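Local coordinates for cell envelope-related transcriptional attenuator domain-containing protein (Streptococcus agalactiae, PDB 3OKZ) that is of unknown function but belongs to the LytR/CpsA/Psr family and, like its relatives, probably helps attach glycopolymers to the bacterial cell wall, at residues Asp65-Leu70 with Ser289-Glu294; Gly128-Thr133 with His158-Glu163. All coordinates share one frame; numbering follows the deposited sequence.

Contact 1 of 2, residues Asp65-Leu70 with Ser289-Glu294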
loop_
_atom_site.group_PDB
_atom_site.type_symbol
_atom_site.label_atom_id
_atom_site.label_comp_id
_atom_site.label_asym_id
_atom_site.label_seq_id
_atom_site.Cartn_x
_atom_site.Cartn_y
_atom_site.Cartn_z
ATOM N N ASP A 65 -7.687 9.171 0.121
ATOM C CA ASP A 65 -8.384 10.453 0.220
ATOM C C ASP A 65 -7.808 11.406 1.275
ATOM O O ASP A 65 -8.332 12.496 1.493
ATOM C CB ASP A 65 -9.884 10.211 0.478
ATOM C CG ASP A 65 -10.619 9.656 -0.756
ATOM O OD1 ASP A 65 -11.781 9.206 -0.619
ATOM O OD2 ASP A 65 -10.046 9.676 -1.867
ATOM N N VAL A 66 -6.724 10.999 1.922
ATOM C CA VAL A 66 -6.078 11.829 2.938
ATOM C C VAL A 66 -5.601 13.157 2.340
ATOM O O VAL A 66 -4.966 13.182 1.282
ATOM C CB VAL A 66 -4.891 11.069 3.565
ATOM C CG1 VAL A 66 -3.998 12.015 4.335
ATOM C CG2 VAL A 66 -5.423 9.994 4.494
ATOM N N LEU A 67 -5.916 14.262 3.012
ATOM C CA LEU A 67 -5.528 15.591 2.533
ATOM C C LEU A 67 -4.064 15.849 2.851
ATOM O O LEU A 67 -3.680 15.895 4.022
ATOM C CB LEU A 67 -6.392 16.659 3.205
ATOM C CG LEU A 67 -6.285 18.097 2.718
ATOM C CD1 LEU A 67 -6.698 18.189 1.257
ATOM C CD2 LEU A 67 -7.168 18.962 3.579
ATOM N N ILE A 68 -3.248 16.041 1.820
ATOM C CA ILE A 68 -1.823 16.258 2.039
ATOM C C ILE A 68 -1.211 17.290 1.089
ATOM O O ILE A 68 -1.730 17.527 0.001
ATOM C CB ILE A 68 -1.050 14.914 1.878
ATOM C CG1 ILE A 68 0.116 14.845 2.870
ATOM C CG2 ILE A 68 -0.481 14.795 0.468
ATOM C CD1 ILE A 68 0.808 13.503 2.889
ATOM N N LYS A 69 -0.108 17.900 1.509
ATOM C CA LYS A 69 0.598 18.870 0.675
ATOM C C LYS A 69 1.638 18.067 -0.098
ATOM O O LYS A 69 2.731 17.801 0.404
ATOM C CB LYS A 69 1.296 19.918 1.546
ATOM C CG LYS A 69 2.218 20.870 0.795
ATOM C CD LYS A 69 2.896 21.822 1.774
ATOM C CE LYS A 69 3.791 22.833 1.070
ATOM N NZ LYS A 69 3.045 23.671 0.077
ATOM N N LEU A 70 1.286 17.667 -1.315
ATOM C CA LEU A 70 2.186 16.867 -2.133
ATOM C C LEU A 70 3.638 17.288 -2.072
ATOM O O LEU A 70 3.955 18.468 -2.176
ATOM C CB LEU A 70 1.760 16.899 -3.592
ATOM C CG LEU A 70 0.322 16.532 -3.908
ATOM C CD1 LEU A 70 0.149 16.503 -5.430
ATOM C CD2 LEU A 70 -0.010 15.180 -3.280
ATOM N N SER A 289 3.550 16.454 6.259
ATOM C CA SER A 289 3.227 17.360 5.161
ATOM C C SER A 289 1.723 17.356 4.936
ATOM O O SER A 289 1.213 18.025 4.043
ATOM C CB SER A 289 3.958 16.942 3.883
ATOM O OG SER A 289 3.794 15.558 3.630
ATOM N N ALA A 290 1.020 16.600 5.770
ATOM C CA ALA A 290 -0.424 16.490 5.661
ATOM C C ALA A 290 -1.121 17.561 6.474
ATOM O O ALA A 290 -0.602 18.033 7.482
ATOM C CB ALA A 290 -0.891 15.100 6.105
ATOM N N ILE A 291 -2.310 17.924 6.009
ATOM C CA ILE A 291 -3.138 18.934 6.632
ATOM C C ILE A 291 -3.801 18.340 7.862
ATOM O O ILE A 291 -4.596 17.415 7.761
ATOM C CB ILE A 291 -4.207 19.415 5.636
ATOM C CG1 ILE A 291 -3.540 20.179 4.494
ATOM C CG2 ILE A 291 -5.211 20.314 6.328
ATOM C CD1 ILE A 291 -2.521 19.370 3.730
ATOM N N LEU A 292 -3.467 18.860 9.030
ATOM C CA LEU A 292 -4.050 18.335 10.249
ATOM C C LEU A 292 -5.437 18.895 10.536
ATOM O O LEU A 292 -5.782 20.024 10.156
ATOM C CB LEU A 292 -3.112 18.595 11.422
ATOM C CG LEU A 292 -1.729 17.973 11.207
ATOM C CD1 LEU A 292 -0.806 18.444 12.307
ATOM C CD2 LEU A 292 -1.815 16.432 11.191
ATOM N N TYR A 293 -6.230 18.079 11.216
ATOM C CA TYR A 293 -7.605 18.413 11.553
ATOM C C TYR A 293 -7.723 19.671 12.377
ATOM O O TYR A 293 -8.687 20.412 12.223
ATOM C CB TYR A 293 -8.245 17.233 12.293
ATOM C CG TYR A 293 -9.687 17.420 12.700
ATOM C CD1 TYR A 293 -10.021 17.943 13.946
ATOM C CD2 TYR A 293 -10.725 17.029 11.851
ATOM C CE1 TYR A 293 -11.358 18.063 14.343
ATOM C CE2 TYR A 293 -12.065 17.146 12.240
ATOM C CZ TYR A 293 -12.373 17.660 13.486
ATOM O OH TYR A 293 -13.689 17.744 13.884
ATOM N N GLU A 294 -6.735 19.916 13.232
ATOM C CA GLU A 294 -6.750 21.083 14.108
ATOM C C GLU A 294 -6.346 22.370 13.420
ATOM O O GLU A 294 -6.943 23.408 13.657
ATOM C CB GLU A 294 -5.841 20.860 15.319
ATOM C CG GLU A 294 -6.280 19.755 16.281
ATOM C CD GLU A 294 -5.990 18.341 15.779
ATOM O OE1 GLU A 294 -6.245 17.374 16.524
ATOM O OE2 GLU A 294 -5.509 18.189 14.640
#
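Ile68 and Ala290 bring their backbones together in a single beta bridge, their CA atoms 3.9 Å apart, with one hydrogen bond on either side of the pair. Ile291 N donates to Leu67 O at 3.2 Å, and Lys69 N donates to Ser289 O at 2.9 Å. Both are moderately straight, with 156° at the hydrogen. The tight part is apolar. Leu67 sends its CD2 methyl to 3.6 Å from Ile291 CB, the two side chains crossing at a slant. CG1 of Ile291 stands beside its own backbone N (chi1 -68°), and a bend at chi2 (59°) brings its CD1 methyl over the backbone of the other segment, 3.6 Å from Lys69 N. Next to this, Ile68 CG1 packs against Ala290 CB at 3.4 Å, and its CD1 methyl lies 3.7 Å from Ser289 OG. The looser side begins at Lys69, whose side chain is extended as far as CE and leads off to the surface, where NZ has a weak hydrogen bond to Gly80 O. The bridge thus joins the C-terminal segment 289-294 to strand 67-69, which also pairs with strand 82-84. Helix 93-105 covers Ile68 through Thr100 and Leu104, strand 258-261 meets Leu67 through Tyr259 and Ile261, and Leu292 occupies the N-cap position, right before helix 293-296.

Contact 2 of 2, residues Gly128-Thr133 with His158-Glu163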
loop_
_atom_site.group_PDB
_atom_site.type_symbol
_atom_site.label_atom_id
_atom_site.label_comp_id
_atom_site.label_asym_id
_atom_site.label_seq_id
_atom_site.Cartn_x
_atom_site.Cartn_y
_atom_site.Cartn_z
ATOM N N GLY A 128 -1.650 -20.936 -6.798
ATOM C CA GLY A 128 -2.832 -21.778 -6.862
ATOM C C GLY A 128 -4.078 -21.154 -6.261
ATOM O O GLY A 128 -4.879 -21.835 -5.622
ATOM N N GLY A 129 -4.231 -19.849 -6.454
ATOM C CA GLY A 129 -5.395 -19.138 -5.944
ATOM C C GLY A 129 -5.513 -19.073 -4.437
ATOM O O GLY A 129 -4.746 -19.714 -3.714
ATOM N N ILE A 130 -6.471 -18.282 -3.961
ATOM C CA ILE A 130 -6.699 -18.145 -2.523
ATOM C C ILE A 130 -8.173 -18.281 -2.177
ATOM O O ILE A 130 -9.052 -18.178 -3.057
ATOM C CB ILE A 130 -6.242 -16.799 -1.991
ATOM C CG1 ILE A 130 -7.101 -15.689 -2.602
ATOM C CG2 ILE A 130 -4.759 -16.603 -2.274
ATOM C CD1 ILE A 130 -6.776 -14.315 -2.061
ATOM N N THR A 131 -8.419 -18.484 -0.880
ATOM C CA THR A 131 -9.753 -18.665 -0.319
ATOM C C THR A 131 -10.215 -17.473 0.513
ATOM O O THR A 131 -9.573 -17.132 1.502
ATOM C CB THR A 131 -9.770 -19.933 0.573
ATOM O OG1 THR A 131 -9.686 -21.090 -0.261
ATOM C CG2 THR A 131 -11.033 -20.015 1.413
ATOM N N VAL A 132 -11.321 -16.842 0.107
ATOM C CA VAL A 132 -11.886 -15.708 0.846
ATOM C C VAL A 132 -13.372 -15.908 1.090
ATOM O O VAL A 132 -14.035 -16.638 0.357
ATOM C CB VAL A 132 -11.736 -14.358 0.105
ATOM C CG1 VAL A 132 -10.268 -13.967 0.018
ATOM C CG2 VAL A 132 -12.401 -14.437 -1.269
ATOM N N THR A 133 -13.887 -15.226 2.109
ATOM C CA THR A 133 -15.299 -15.320 2.483
ATOM C C THR A 133 -16.057 -14.013 2.215
ATOM O O THR A 133 -15.696 -12.958 2.740
ATOM C CB THR A 133 -15.444 -15.667 3.991
ATOM O OG1 THR A 133 -14.710 -16.866 4.286
ATOM C CG2 THR A 133 -16.904 -15.855 4.356
ATOM N N HIS A 158 -14.970 -19.354 -0.781
ATOM C CA HIS A 158 -14.572 -19.951 -2.048
ATOM C C HIS A 158 -13.100 -19.709 -2.320
ATOM O O HIS A 158 -12.508 -18.744 -1.821
ATOM C CB HIS A 158 -15.329 -19.345 -3.229
ATOM C CG HIS A 158 -16.802 -19.221 -3.024
ATOM N ND1 HIS A 158 -17.354 -18.316 -2.143
ATOM C CD2 HIS A 158 -17.838 -19.869 -3.600
ATOM C CE1 HIS A 158 -18.668 -18.411 -2.188
ATOM N NE2 HIS A 158 -18.989 -19.345 -3.064
ATOM N N LYS A 159 -12.514 -20.601 -3.112
ATOM C CA LYS A 159 -11.136 -20.439 -3.516
ATOM C C LYS A 159 -11.298 -19.649 -4.806
ATOM O O LYS A 159 -11.861 -20.149 -5.780
ATOM C CB LYS A 159 -10.470 -21.787 -3.813
ATOM C CG LYS A 159 -9.212 -21.650 -4.696
ATOM C CD LYS A 159 -8.525 -22.980 -4.948
ATOM C CE LYS A 159 -7.896 -23.518 -3.677
ATOM N NZ LYS A 159 -6.891 -22.562 -3.141
ATOM N N ILE A 160 -10.839 -18.409 -4.815
ATOM C CA ILE A 160 -10.984 -17.621 -6.017
ATOM C C ILE A 160 -9.670 -17.550 -6.797
ATOM O O ILE A 160 -8.632 -18.001 -6.312
ATOM C CB ILE A 160 -11.471 -16.208 -5.673
ATOM C CG1 ILE A 160 -10.488 -15.536 -4.722
ATOM C CG2 ILE A 160 -12.856 -16.279 -5.035
ATOM C CD1 ILE A 160 -10.809 -14.082 -4.454
ATOM N N ASN A 161 -9.724 -17.005 -8.011
ATOM C CA ASN A 161 -8.533 -16.856 -8.838
ATOM C C ASN A 161 -8.058 -15.398 -8.832
ATOM O O ASN A 161 -8.605 -14.551 -8.125
ATOM C CB ASN A 161 -8.810 -17.281 -10.285
ATOM C CG ASN A 161 -9.799 -16.358 -10.993
ATOM O OD1 ASN A 161 -11.005 -16.565 -10.933
ATOM N ND2 ASN A 161 -9.283 -15.331 -11.658
ATOM N N GLY A 162 -7.027 -15.129 -9.624
ATOM C CA GLY A 162 -6.484 -13.788 -9.728
ATOM C C GLY A 162 -7.532 -12.770 -10.115
ATOM O O GLY A 162 -7.724 -11.791 -9.409
ATOM N N GLU A 163 -8.220 -13.014 -11.225
ATOM C CA GLU A 163 -9.267 -12.115 -11.728
ATOM C C GLU A 163 -10.297 -11.792 -10.639
ATOM O O GLU A 163 -10.634 -10.632 -10.411
ATOM C CB GLU A 163 -9.967 -12.759 -12.933
ATOM C CG GLU A 163 -10.090 -11.886 -14.186
ATOM C CD GLU A 163 -8.749 -11.517 -14.823
ATOM O OE1 GLU A 163 -8.275 -10.378 -14.616
ATOM O OE2 GLU A 163 -8.172 -12.364 -15.541
HETATM O O HOH W 1 -6.536 -21.595 -0.619
#
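Lys159 NZ reaches across to Gly128 O at 3.3 Å and also donates to a water 2.7 Å away, which lies within hydrogen-bonding distance of Thr131 OG1. Bends at chi3 (-69°) and chi4 (-59°) fold the lysine chain back towards the glycine carbonyl. On the same face, the Thr131 and Lys159 side chains cross at about a right angle, with OG1 of Thr131 3.7 Å from Lys159 CB. The backbones form a two-stranded antiparallel sheet whose strands are joined by a long excursion instead of a tight turn. One hydrogen-bonded pair is Val132 and His158: Val132 N to His158 O is 3.0 Å, and His158 N to Val132 O is 3.1 Å. Thr131 and Lys159 make the non-hydrogen-bonded pair between this one and Ile130 with Ile160, where Ile130 N meets Ile160 O at 3.2 Å. On the other face, Ile160 CD1 packs 3.6 Å from Val132 CG2; here Ile130 meets Val189 and Val193 of helix 178-200, Val132 meets Tyr168 and Ile160 meets Ala165, both of helix 162-168. At the glycine end, Gly128, with positive phi, completes a Schellman motif that closes helix 117-126, while Asn161 is the N-cap of helix 162-168.

Overall arrangement
From the N terminus the chain first lays down strands 20-28, 41-51 and 56-62 of the central mixed sheet, then reaches the first half of contact 1 at 65-70. Helix 93-105, strand 111-116 and helix 117-126 follow before contact 2, which closes a short loop of 24 residues between 128-133 and 158-163. Helix 178-200 and the sheet strands 217-219, 241-252 and 258-261 come next, and only near the C terminus does 289-294 return to complete contact 1. Contact 2 is nested within the loop of contact 1. The two lie on opposite sides of the chain's centre, about 36 Å between centres: one ties the C-terminal region to strand 67-69, the other pairs strands 130-134 and 156-160 beside helix 178-200.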